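Long-range contacts in 373aa long hypothetical citrate synthase (Sulfolobus tokodaii, PDB 1VGP), which is of unestablished function but belongs to the citrate synthase family, whose members are largely helical proteins that pair as dimers, as this one does: residues A[46-51]-A[62-67]; A[72-77]-A[121-126]; A[114-119]-A[198-203]; A[130-135]-A[324-329]. One frame throughout, in Å; residues are numbered along the deposited sequence.

Interaction 1: A[46-51]-A[62-67]; sequences VSYLIL and NWFQEK
Y48 and F64 mark where helices 46-51 and 62-67 come nearest, with CA atoms 7.2 Å apart and the short axes crossing at 104° with 10.6 Å between them. F64 is the filling of this gap. Its CG stands anti to the backbone N (chi1 179°), which carries the ring straight out to the other helix, where three side chains receive it. Y48 takes the largest share. Its CB sits almost over the middle of the F64 ring, 4.0 Å from the centroid, in a CH-pi contact. The Y48 ring then turns its CD2 edge toward the same phenyl group, reaching F64 CG at 3.5 Å. The two rings form an offset edge-to-face pair with planes at 87°. One turn further along, L51 CD1 meets the rim of F64 at CE1, 3.9 Å away and near the ring plane. S47 brings its CB to F64 CZ, while its OG is occupied by the carbonyl O of F43 within its own helix. W63 adds a marginal touch: its CZ3 lies 4.5 Å from Y48 CE2. On further sides I118 of helix 113-135 packs on L51 and F64, and V337 and V340 of helix 327-346 back S47 and L51. This is plain helix-helix packing in the helical body of the fold. Carbon and aromatic surface carry all of the cross-helix contact, which probably depends on shape: the near-perpendicular Y48 and F64 rings let one phenyl group touch three side chains, while S47 OG keeps its F43 bond.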
# COMPACT_ATOMS: atom_id res chain seq x y z
N VAL A 46 -13.73 16.90 -15.80
CA VAL A 46 -12.88 17.25 -14.65
C VAL A 46 -11.73 16.26 -14.45
O VAL A 46 -10.62 16.65 -14.09
CB VAL A 46 -13.71 17.31 -13.35
CG1 VAL A 46 -12.79 17.51 -12.17
CG2 VAL A 46 -14.72 18.44 -13.44
N SER A 47 -11.99 14.98 -14.71
CA SER A 47 -10.95 13.97 -14.63
C SER A 47 -9.83 14.22 -15.64
O SER A 47 -8.64 14.12 -15.31
CB SER A 47 -11.55 12.58 -14.84
OG SER A 47 -12.39 12.23 -13.76
N TYR A 48 -10.21 14.56 -16.87
CA TYR A 48 -9.24 14.89 -17.91
C TYR A 48 -8.43 16.13 -17.51
O TYR A 48 -7.21 16.15 -17.65
CB TYR A 48 -9.98 15.16 -19.23
CG TYR A 48 -9.07 15.39 -20.42
CD1 TYR A 48 -8.34 16.57 -20.56
CD2 TYR A 48 -8.93 14.41 -21.40
CE1 TYR A 48 -7.47 16.77 -21.65
CE2 TYR A 48 -8.07 14.59 -22.49
CZ TYR A 48 -7.34 15.77 -22.60
OH TYR A 48 -6.45 15.92 -23.66
N LEU A 49 -9.13 17.15 -17.01
CA LEU A 49 -8.47 18.35 -16.54
C LEU A 49 -7.37 17.97 -15.56
O LEU A 49 -6.24 18.46 -15.63
CB LEU A 49 -9.48 19.26 -15.83
CG LEU A 49 -8.92 20.52 -15.17
CD1 LEU A 49 -8.27 21.44 -16.22
CD2 LEU A 49 -10.03 21.24 -14.44
N ILE A 50 -7.71 17.08 -14.65
CA ILE A 50 -6.85 16.80 -13.52
C ILE A 50 -5.72 15.87 -13.93
O ILE A 50 -4.59 16.06 -13.51
CB ILE A 50 -7.68 16.24 -12.35
CG1 ILE A 50 -8.10 17.42 -11.46
CG2 ILE A 50 -6.89 15.22 -11.54
CD1 ILE A 50 -8.95 17.05 -10.30
N LEU A 51 -6.02 14.89 -14.78
CA LEU A 51 -4.95 14.02 -15.28
C LEU A 51 -3.96 14.77 -16.18
O LEU A 51 -2.76 14.58 -16.07
CB LEU A 51 -5.54 12.84 -16.07
CG LEU A 51 -6.35 11.77 -15.33
CD1 LEU A 51 -6.67 10.64 -16.29
CD2 LEU A 51 -5.57 11.25 -14.14
N ASN A 62 -13.68 13.53 -26.30
CA ASN A 62 -14.42 12.47 -26.96
C ASN A 62 -13.59 11.20 -26.93
O ASN A 62 -14.11 10.11 -26.68
CB ASN A 62 -14.72 12.87 -28.40
CG ASN A 62 -16.18 12.70 -28.75
OD1 ASN A 62 -17.07 13.13 -28.00
ND2 ASN A 62 -16.45 12.07 -29.89
N TRP A 63 -12.29 11.35 -27.17
CA TRP A 63 -11.36 10.26 -27.00
C TRP A 63 -11.36 9.78 -25.56
O TRP A 63 -11.27 8.58 -25.29
CB TRP A 63 -9.94 10.70 -27.38
CG TRP A 63 -8.90 9.72 -26.97
CD1 TRP A 63 -8.54 8.57 -27.62
CD2 TRP A 63 -8.10 9.76 -25.78
NE1 TRP A 63 -7.57 7.91 -26.92
CE2 TRP A 63 -7.27 8.62 -25.78
CE3 TRP A 63 -7.99 10.67 -24.72
CZ2 TRP A 63 -6.36 8.35 -24.76
CZ3 TRP A 63 -7.09 10.41 -23.70
CH2 TRP A 63 -6.28 9.26 -23.73
N PHE A 64 -11.45 10.72 -24.63
CA PHE A 64 -11.21 10.43 -23.23
C PHE A 64 -12.36 9.63 -22.63
O PHE A 64 -12.14 8.61 -21.98
CB PHE A 64 -11.02 11.71 -22.43
CG PHE A 64 -10.80 11.47 -20.97
CD1 PHE A 64 -9.58 10.98 -20.51
CD2 PHE A 64 -11.81 11.71 -20.05
CE1 PHE A 64 -9.39 10.71 -19.15
CE2 PHE A 64 -11.63 11.45 -18.69
CZ PHE A 64 -10.41 10.95 -18.24
N GLN A 65 -13.58 10.08 -22.85
CA GLN A 65 -14.73 9.35 -22.34
C GLN A 65 -15.01 8.12 -23.18
O GLN A 65 -15.86 7.32 -22.83
CB GLN A 65 -15.96 10.25 -22.27
CG GLN A 65 -16.27 11.00 -23.54
CD GLN A 65 -17.13 12.23 -23.29
OE1 GLN A 65 -17.81 12.72 -24.20
NE2 GLN A 65 -17.10 12.74 -22.07
N GLU A 66 -14.30 7.97 -24.28
CA GLU A 66 -14.40 6.74 -25.06
C GLU A 66 -13.64 5.64 -24.32
O GLU A 66 -14.16 4.54 -24.13
CB GLU A 66 -13.80 6.98 -26.45
CG GLU A 66 -13.15 5.76 -27.10
CD GLU A 66 -13.29 5.76 -28.62
OE1 GLU A 66 -13.24 6.86 -29.24
OE2 GLU A 66 -13.45 4.66 -29.20
N LYS A 67 -12.42 5.94 -23.90
CA LYS A 67 -11.63 5.00 -23.12
C LYS A 67 -12.38 4.62 -21.85
O LYS A 67 -12.28 3.48 -21.36
CB LYS A 67 -10.27 5.62 -22.76
CG LYS A 67 -9.25 5.66 -23.90
CD LYS A 67 -8.92 4.26 -24.42
CE LYS A 67 -7.47 4.16 -24.88
NZ LYS A 67 -7.13 5.21 -25.87

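Interaction 2: A[72-77]-A[121-126]; sequences RYLPDF and ISKFPT
R72 and T126 make the polar bond of this contact, at the point where the chain leaves helix 58-70 and runs across helix 113-135 before helix 76-84 begins. T126 OG1 donates to R72 O over 2.8 Å, arriving with a C=O...donor angle of 137° and lying 17° out of the carbonyl plane. The torsion of T126 (chi1 -40°) sets OG1 beside its own backbone N and turns CG2 to the L74 side, where CG2 meets L74 CG at 3.7 Å. L74 CD2 reaches back a turn to K123 CB, 3.8 Å away; the leucine side chain runs antiparallel to those of T126 and K123. S122 closes the other end, its OG 3.5 Å from R72 CG and weakly bonded to E71 O. All this is buried and well packed. The looser, outer side is that of Y73, which turns its side chain away from the helix and is exposed; K123 CE lies near Y73 O. Two buried chains carry their charges past the contact. The K123 chain bends at its end to bring NZ to a salt bridge with E71, and the side chain of R72 runs away from helix 113-135 to the carbonyl O of L147. The connecting turn is thus held by one hydroxyl bond to the R72 carbonyl, beside which L74 packs on the T126 methyl. The lysine and arginine charges settle with partners beyond the contact, which suggests that the pairing rests mainly on the hydroxyl bond and apolar packing.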
# COMPACT_ATOMS: atom_id res chain seq x y z
N ARG A 72 -15.01 -0.50 -18.65
CA ARG A 72 -15.75 -0.56 -17.39
C ARG A 72 -15.93 -1.99 -16.93
O ARG A 72 -16.23 -2.25 -15.77
CB ARG A 72 -17.12 0.10 -17.52
CG ARG A 72 -17.08 1.56 -17.89
CD ARG A 72 -18.47 2.14 -17.98
NE ARG A 72 -18.42 3.59 -17.96
CZ ARG A 72 -19.39 4.37 -18.41
NH1 ARG A 72 -20.49 3.84 -18.92
NH2 ARG A 72 -19.26 5.69 -18.35
N TYR A 73 -15.77 -2.93 -17.86
CA TYR A 73 -16.08 -4.32 -17.61
C TYR A 73 -14.98 -4.97 -16.78
O TYR A 73 -13.79 -4.77 -17.05
CB TYR A 73 -16.27 -5.05 -18.93
CG TYR A 73 -17.18 -4.31 -19.90
CD1 TYR A 73 -18.57 -4.37 -19.77
CD2 TYR A 73 -16.65 -3.53 -20.93
CE1 TYR A 73 -19.41 -3.66 -20.64
CE2 TYR A 73 -17.48 -2.82 -21.81
CZ TYR A 73 -18.86 -2.89 -21.65
OH TYR A 73 -19.69 -2.20 -22.51
N LEU A 74 -15.38 -5.73 -15.76
CA LEU A 74 -14.45 -6.52 -14.96
C LEU A 74 -14.24 -7.90 -15.57
O LEU A 74 -15.17 -8.50 -16.10
CB LEU A 74 -15.01 -6.68 -13.55
CG LEU A 74 -15.61 -5.44 -12.88
CD1 LEU A 74 -16.41 -5.86 -11.65
CD2 LEU A 74 -14.49 -4.48 -12.50
N PRO A 75 -13.00 -8.43 -15.50
CA PRO A 75 -12.78 -9.80 -15.98
C PRO A 75 -13.49 -10.83 -15.11
O PRO A 75 -13.85 -10.55 -13.96
CB PRO A 75 -11.26 -9.96 -15.93
CG PRO A 75 -10.81 -8.97 -14.94
CD PRO A 75 -11.74 -7.80 -15.06
N ASP A 76 -13.69 -12.02 -15.66
CA ASP A 76 -14.54 -13.02 -15.01
C ASP A 76 -13.99 -13.45 -13.65
O ASP A 76 -14.76 -13.73 -12.72
CB ASP A 76 -14.68 -14.25 -15.90
CG ASP A 76 -14.99 -13.89 -17.33
OD1 ASP A 76 -14.05 -13.46 -18.03
OD2 ASP A 76 -16.17 -14.03 -17.74
N PHE A 77 -12.67 -13.52 -13.54
CA PHE A 77 -12.04 -13.97 -12.32
C PHE A 77 -12.46 -13.07 -11.16
O PHE A 77 -12.90 -13.56 -10.12
CB PHE A 77 -10.52 -13.98 -12.46
CG PHE A 77 -9.81 -14.76 -11.38
CD1 PHE A 77 -10.25 -16.03 -11.02
CD2 PHE A 77 -8.72 -14.21 -10.71
CE1 PHE A 77 -9.60 -16.75 -10.01
CE2 PHE A 77 -8.08 -14.92 -9.70
CZ PHE A 77 -8.52 -16.19 -9.34
N ILE A 121 -9.73 3.56 -13.28
CA ILE A 121 -10.69 4.54 -12.77
C ILE A 121 -12.11 4.13 -13.15
O ILE A 121 -13.05 4.25 -12.36
CB ILE A 121 -10.37 5.95 -13.36
CG1 ILE A 121 -9.05 6.45 -12.80
CG2 ILE A 121 -11.49 6.92 -13.04
CD1 ILE A 121 -8.50 7.66 -13.49
N SER A 122 -12.26 3.64 -14.37
CA SER A 122 -13.55 3.30 -14.91
C SER A 122 -14.17 2.05 -14.28
O SER A 122 -15.39 1.87 -14.30
CB SER A 122 -13.45 3.10 -16.42
OG SER A 122 -13.77 1.77 -16.75
N LYS A 123 -13.33 1.19 -13.71
CA LYS A 123 -13.81 -0.06 -13.13
C LYS A 123 -14.21 0.05 -11.66
O LYS A 123 -14.93 -0.81 -11.15
CB LYS A 123 -12.75 -1.16 -13.27
CG LYS A 123 -12.63 -1.73 -14.68
CD LYS A 123 -11.31 -2.44 -14.86
CE LYS A 123 -11.25 -3.13 -16.20
NZ LYS A 123 -10.69 -2.24 -17.24
N PHE A 124 -13.74 1.09 -10.97
CA PHE A 124 -14.04 1.24 -9.55
C PHE A 124 -15.55 1.20 -9.33
O PHE A 124 -16.04 0.42 -8.52
CB PHE A 124 -13.48 2.56 -9.00
CG PHE A 124 -12.13 2.42 -8.35
CD1 PHE A 124 -11.98 2.57 -6.98
CD2 PHE A 124 -11.00 2.13 -9.12
CE1 PHE A 124 -10.73 2.44 -6.38
CE2 PHE A 124 -9.74 2.00 -8.52
CZ PHE A 124 -9.61 2.16 -7.15
N PRO A 125 -16.30 2.03 -10.06
CA PRO A 125 -17.75 2.01 -9.86
C PRO A 125 -18.39 0.64 -10.12
O PRO A 125 -19.32 0.23 -9.41
CB PRO A 125 -18.26 3.11 -10.80
CG PRO A 125 -17.15 3.33 -11.78
CD PRO A 125 -15.89 3.06 -11.03
N THR A 126 -17.87 -0.08 -11.12
CA THR A 126 -18.33 -1.43 -11.44
C THR A 126 -18.07 -2.40 -10.30
O THR A 126 -18.93 -3.22 -9.97
CB THR A 126 -17.64 -1.99 -12.71
OG1 THR A 126 -17.51 -0.96 -13.69
CG2 THR A 126 -18.44 -3.11 -13.30

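Interaction 3: A[114-119]-A[198-203]; sequences DIKGIK and DLYSSI
Y200, K116 and L199 bury the most surface between helix 114-119 and the first turn of helix 199-210 (residues 199-203), whose short axes pass 11.1 Å apart at an angle of 53°. Y200 stretches its ring toward the first helix until OH meets K119 NZ, which donates a hydrogen bond of 3.0 Å from the ring's edge. That hydroxyl also has D106 OD1 as a hydrogen-bond partner, so two residues grip it. K116 folds back on itself through its chi2, chi3 and chi4 bends and sets its CD 3.5 Å from Y200 CE1, the two side chains crossing at about a right angle. The packing belongs to the helical body of the citrate synthase fold, and D198 opens the second helix as its N-cap: D198 OD2 accepts from S201 N at 3.0 Å, met from above the carboxylate plane. Across the subunit interface D198 OD1 also forms a salt bridge with K211 of the second subunit. L199 points at the first helix with CG anti to the backbone N (chi1 -167°). Its CD2 rests 3.5 Å from G117 N, where glycine offers only backbone, and 3.8 Å from K116 CG; I343 of helix 327-346 touches the same leucine.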
# COMPACT_ATOMS: atom_id res chain seq x y z
N ASP A 114 -1.06 6.54 -17.97
CA ASP A 114 -2.34 7.25 -17.95
C ASP A 114 -3.49 6.43 -18.54
O ASP A 114 -4.61 6.46 -18.04
CB ASP A 114 -2.24 8.59 -18.68
CG ASP A 114 -1.92 8.44 -20.15
OD1 ASP A 114 -0.96 7.71 -20.46
OD2 ASP A 114 -2.61 9.05 -20.99
N ILE A 115 -3.20 5.70 -19.61
CA ILE A 115 -4.17 4.76 -20.19
C ILE A 115 -4.54 3.67 -19.19
O ILE A 115 -5.72 3.40 -18.97
CB ILE A 115 -3.62 4.09 -21.45
CG1 ILE A 115 -3.25 5.15 -22.49
CG2 ILE A 115 -4.66 3.13 -22.02
CD1 ILE A 115 -4.40 6.02 -22.91
N LYS A 116 -3.53 3.04 -18.61
CA LYS A 116 -3.71 2.13 -17.49
C LYS A 116 -4.56 2.81 -16.41
O LYS A 116 -5.46 2.20 -15.84
CB LYS A 116 -2.33 1.75 -16.94
CG LYS A 116 -2.29 0.58 -15.98
CD LYS A 116 -2.58 -0.76 -16.67
CE LYS A 116 -1.47 -1.17 -17.63
NZ LYS A 116 -0.13 -0.81 -17.11
N GLY A 117 -4.28 4.08 -16.15
CA GLY A 117 -5.08 4.83 -15.20
C GLY A 117 -6.56 4.96 -15.55
O GLY A 117 -7.41 4.73 -14.69
N ILE A 118 -6.87 5.35 -16.79
CA ILE A 118 -8.25 5.47 -17.23
C ILE A 118 -9.03 4.20 -16.90
O ILE A 118 -10.08 4.25 -16.25
CB ILE A 118 -8.37 5.65 -18.75
CG1 ILE A 118 -7.41 6.74 -19.24
CG2 ILE A 118 -9.81 5.96 -19.11
CD1 ILE A 118 -7.65 8.08 -18.65
N LYS A 119 -8.51 3.07 -17.35
CA LYS A 119 -9.22 1.80 -17.23
C LYS A 119 -9.48 1.44 -15.76
O LYS A 119 -10.58 1.03 -15.40
CB LYS A 119 -8.44 0.69 -17.95
CG LYS A 119 -7.06 0.39 -17.36
CD LYS A 119 -6.86 -1.11 -17.06
CE LYS A 119 -7.73 -1.58 -15.88
NZ LYS A 119 -7.64 -3.07 -15.63
N ASP A 198 3.95 -1.28 -10.13
CA ASP A 198 2.87 -1.08 -11.08
C ASP A 198 1.75 -0.23 -10.51
O ASP A 198 1.57 -0.14 -9.29
CB ASP A 198 2.29 -2.43 -11.49
CG ASP A 198 1.61 -3.12 -10.33
OD1 ASP A 198 2.33 -3.66 -9.45
OD2 ASP A 198 0.36 -3.12 -10.29
N LEU A 199 0.97 0.36 -11.40
CA LEU A 199 -0.12 1.24 -11.00
C LEU A 199 -1.07 0.57 -10.02
O LEU A 199 -1.50 1.20 -9.06
CB LEU A 199 -0.90 1.70 -12.23
CG LEU A 199 -1.86 2.86 -11.98
CD1 LEU A 199 -1.11 4.02 -11.36
CD2 LEU A 199 -2.52 3.28 -13.29
N TYR A 200 -1.39 -0.69 -10.26
CA TYR A 200 -2.35 -1.38 -9.41
C TYR A 200 -1.82 -1.44 -7.98
O TYR A 200 -2.57 -1.23 -7.02
CB TYR A 200 -2.61 -2.80 -9.92
CG TYR A 200 -3.16 -2.82 -11.32
CD1 TYR A 200 -2.32 -2.80 -12.44
CD2 TYR A 200 -4.54 -2.76 -11.54
CE1 TYR A 200 -2.83 -2.72 -13.73
CE2 TYR A 200 -5.07 -2.67 -12.83
CZ TYR A 200 -4.21 -2.65 -13.92
OH TYR A 200 -4.73 -2.54 -15.19
N SER A 201 -0.53 -1.71 -7.85
CA SER A 201 0.11 -1.73 -6.55
C SER A 201 -0.12 -0.39 -5.84
O SER A 201 -0.55 -0.35 -4.68
CB SER A 201 1.60 -2.01 -6.71
OG SER A 201 1.85 -3.34 -7.13
N SER A 202 0.17 0.70 -6.54
CA SER A 202 0.10 2.02 -5.95
C SER A 202 -1.30 2.33 -5.45
O SER A 202 -1.47 2.85 -4.34
CB SER A 202 0.49 3.07 -6.99
OG SER A 202 1.82 2.86 -7.45
N ILE A 203 -2.29 1.99 -6.27
CA ILE A 203 -3.69 2.23 -5.95
C ILE A 203 -4.18 1.35 -4.80
O ILE A 203 -5.02 1.78 -4.00
CB ILE A 203 -4.58 1.98 -7.19
CG1 ILE A 203 -4.11 2.88 -8.35
CG2 ILE A 203 -6.04 2.23 -6.85
CD1 ILE A 203 -3.93 4.34 -7.97

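Interaction 4: A[130-135]-A[324-329]; sequences NYARLR and PDFFPA
Y131 is the first residue of helix 130-135 to reach F326, near the beginning of helix 327-346. The Y131 ring brings CD2 to F326 CZ at 3.6 Å, and the two rings meet rim to rim with planes at 39°, neither lying over the other. Its OH is occupied elsewhere, bonded to R86 O and weakly to A89 O. A132 comes next and offers a small surface: its CA sits 3.4 Å from F326 CZ, and CB is close to the same ring atom. The phenyl tip is therefore wedged between tyrosine and alanine. One turn on from Y131, R135 supplies the polar half. CG anti to the backbone N (chi1 175°) sends the chain out along the F326 edge, and a bend at chi3 swings the guanidinium to D325. R135 NH1 donates to D325 OD1 over 2.7 Å, nearly straight at 169° and in the guanidinium plane, although the oxygen is met from above its own carboxylate plane. NH2 adds two weak bonds, to D325 OD2 at 3.0 Å and to OD1, so the salt bridge is forked but lopsided. F326 CE2 lies over one face of the guanidinium, 3.5 Å from R135 NH2; the ring presents its edge, and the two groups stand almost perpendicular. P91, at the start of helix 91-105, touches R135, D325 and F326 together, and I94 of that helix touches Y131. The contact thus ties the C-terminal end of helix 113-135 to the region where helix 327-346 begins, with helix 91-105 lying against Y131 and R135 as well as D325 and F326.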
# COMPACT_ATOMS: atom_id res chain seq x y z
N ASN A 130 -21.40 -3.64 -8.20
CA ASN A 130 -21.57 -5.08 -8.30
C ASN A 130 -21.57 -5.73 -6.93
O ASN A 130 -22.34 -6.65 -6.66
CB ASN A 130 -20.44 -5.69 -9.14
CG ASN A 130 -20.73 -5.62 -10.63
OD1 ASN A 130 -20.00 -6.19 -11.44
ND2 ASN A 130 -21.81 -4.92 -11.00
N TYR A 131 -20.70 -5.26 -6.05
CA TYR A 131 -20.63 -5.86 -4.73
C TYR A 131 -21.87 -5.53 -3.91
O TYR A 131 -22.36 -6.37 -3.15
CB TYR A 131 -19.39 -5.37 -3.97
CG TYR A 131 -19.21 -6.11 -2.66
CD1 TYR A 131 -19.14 -7.50 -2.63
CD2 TYR A 131 -19.15 -5.42 -1.45
CE1 TYR A 131 -19.01 -8.19 -1.42
CE2 TYR A 131 -19.02 -6.09 -0.24
CZ TYR A 131 -18.96 -7.47 -0.23
OH TYR A 131 -18.82 -8.14 0.97
N ALA A 132 -22.38 -4.31 -4.08
CA ALA A 132 -23.54 -3.85 -3.34
C ALA A 132 -24.78 -4.68 -3.68
O ALA A 132 -25.58 -5.01 -2.79
CB ALA A 132 -23.79 -2.38 -3.64
N ARG A 133 -24.94 -5.02 -4.96
CA ARG A 133 -26.05 -5.87 -5.40
C ARG A 133 -25.88 -7.28 -4.86
O ARG A 133 -26.75 -7.81 -4.18
CB ARG A 133 -26.10 -5.92 -6.92
CG ARG A 133 -26.04 -4.56 -7.60
CD ARG A 133 -27.43 -4.02 -7.87
NE ARG A 133 -28.27 -5.01 -8.52
CZ ARG A 133 -29.53 -4.80 -8.90
NH1 ARG A 133 -30.06 -3.59 -8.77
NH2 ARG A 133 -30.25 -5.79 -9.40
N LEU A 134 -24.74 -7.88 -5.18
CA LEU A 134 -24.41 -9.22 -4.71
C LEU A 134 -24.60 -9.34 -3.20
O LEU A 134 -25.10 -10.34 -2.70
CB LEU A 134 -22.96 -9.55 -5.06
CG LEU A 134 -22.70 -10.36 -6.33
CD1 LEU A 134 -23.85 -10.20 -7.31
CD2 LEU A 134 -21.39 -9.89 -6.95
N ARG A 135 -24.20 -8.31 -2.47
CA ARG A 135 -24.30 -8.32 -1.03
C ARG A 135 -25.77 -8.35 -0.63
O ARG A 135 -26.15 -9.05 0.31
CB ARG A 135 -23.62 -7.08 -0.45
CG ARG A 135 -23.75 -6.93 1.04
CD ARG A 135 -23.66 -5.47 1.42
NE ARG A 135 -22.50 -5.23 2.27
CZ ARG A 135 -22.39 -4.23 3.13
NH1 ARG A 135 -21.36 -4.18 3.96
NH2 ARG A 135 -23.31 -3.26 3.16
N PRO A 324 -24.21 2.98 4.31
CA PRO A 324 -23.13 3.73 4.95
C PRO A 324 -21.73 3.15 4.87
O PRO A 324 -20.76 3.90 4.88
CB PRO A 324 -23.60 3.88 6.40
CG PRO A 324 -24.82 3.01 6.52
CD PRO A 324 -25.41 2.92 5.16
N ASP A 325 -21.59 1.83 4.78
CA ASP A 325 -20.23 1.30 4.75
C ASP A 325 -19.69 1.22 3.33
O ASP A 325 -18.57 0.76 3.09
CB ASP A 325 -20.16 -0.07 5.44
CG ASP A 325 -21.16 -1.05 4.91
OD1 ASP A 325 -21.42 -2.07 5.60
OD2 ASP A 325 -21.70 -0.81 3.80
N PHE A 326 -20.49 1.70 2.39
CA PHE A 326 -20.04 1.86 1.01
C PHE A 326 -19.55 3.28 0.74
O PHE A 326 -18.94 3.55 -0.29
CB PHE A 326 -21.18 1.53 0.05
CG PHE A 326 -21.23 0.08 -0.34
CD1 PHE A 326 -20.57 -0.36 -1.47
CD2 PHE A 326 -21.92 -0.84 0.45
CE1 PHE A 326 -20.61 -1.70 -1.83
CE2 PHE A 326 -21.96 -2.18 0.09
CZ PHE A 326 -21.30 -2.62 -1.05
N PHE A 327 -19.83 4.19 1.67
CA PHE A 327 -19.50 5.60 1.47
C PHE A 327 -18.02 5.81 1.15
O PHE A 327 -17.68 6.46 0.16
CB PHE A 327 -19.90 6.43 2.70
CG PHE A 327 -21.39 6.49 2.95
CD1 PHE A 327 -21.89 7.12 4.09
CD2 PHE A 327 -22.30 5.93 2.05
CE1 PHE A 327 -23.26 7.19 4.32
CE2 PHE A 327 -23.68 6.00 2.28
CZ PHE A 327 -24.15 6.63 3.42
N PRO A 328 -17.11 5.26 1.98
CA PRO A 328 -15.67 5.40 1.70
C PRO A 328 -15.27 4.89 0.32
O PRO A 328 -14.42 5.49 -0.34
CB PRO A 328 -15.00 4.59 2.82
CG PRO A 328 -16.08 3.73 3.38
CD PRO A 328 -17.34 4.54 3.25
N ALA A 329 -15.88 3.79 -0.11
CA ALA A 329 -15.56 3.20 -1.41
C ALA A 329 -16.03 4.05 -2.60
O ALA A 329 -15.36 4.08 -3.63
CB ALA A 329 -16.17 1.80 -1.49

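Helix 113-135 runs through the set: interactions 2, 3 and 4 all use it, in the order 3 (114-119), 2 (121-126) and 4 (130-135), and interaction 1 meets it through I115 and I118, the latter's CD1 touching F64 CE1 and L51 CD1. Centres of interactions 2 and 3 are about 13 Å apart, those of 2 and 4 about 14 Å, and those of 1 and 4, the widest pair, about 26 Å. Interaction 1 closes before the others open, whereas 3 crosses both 2 and 4 along the chain. F124 on I203 joins 2 to 3, and L74 on N130 joins 2 to 4. One long helix thereby collects partners from sequence-distant parts of the mostly helical body.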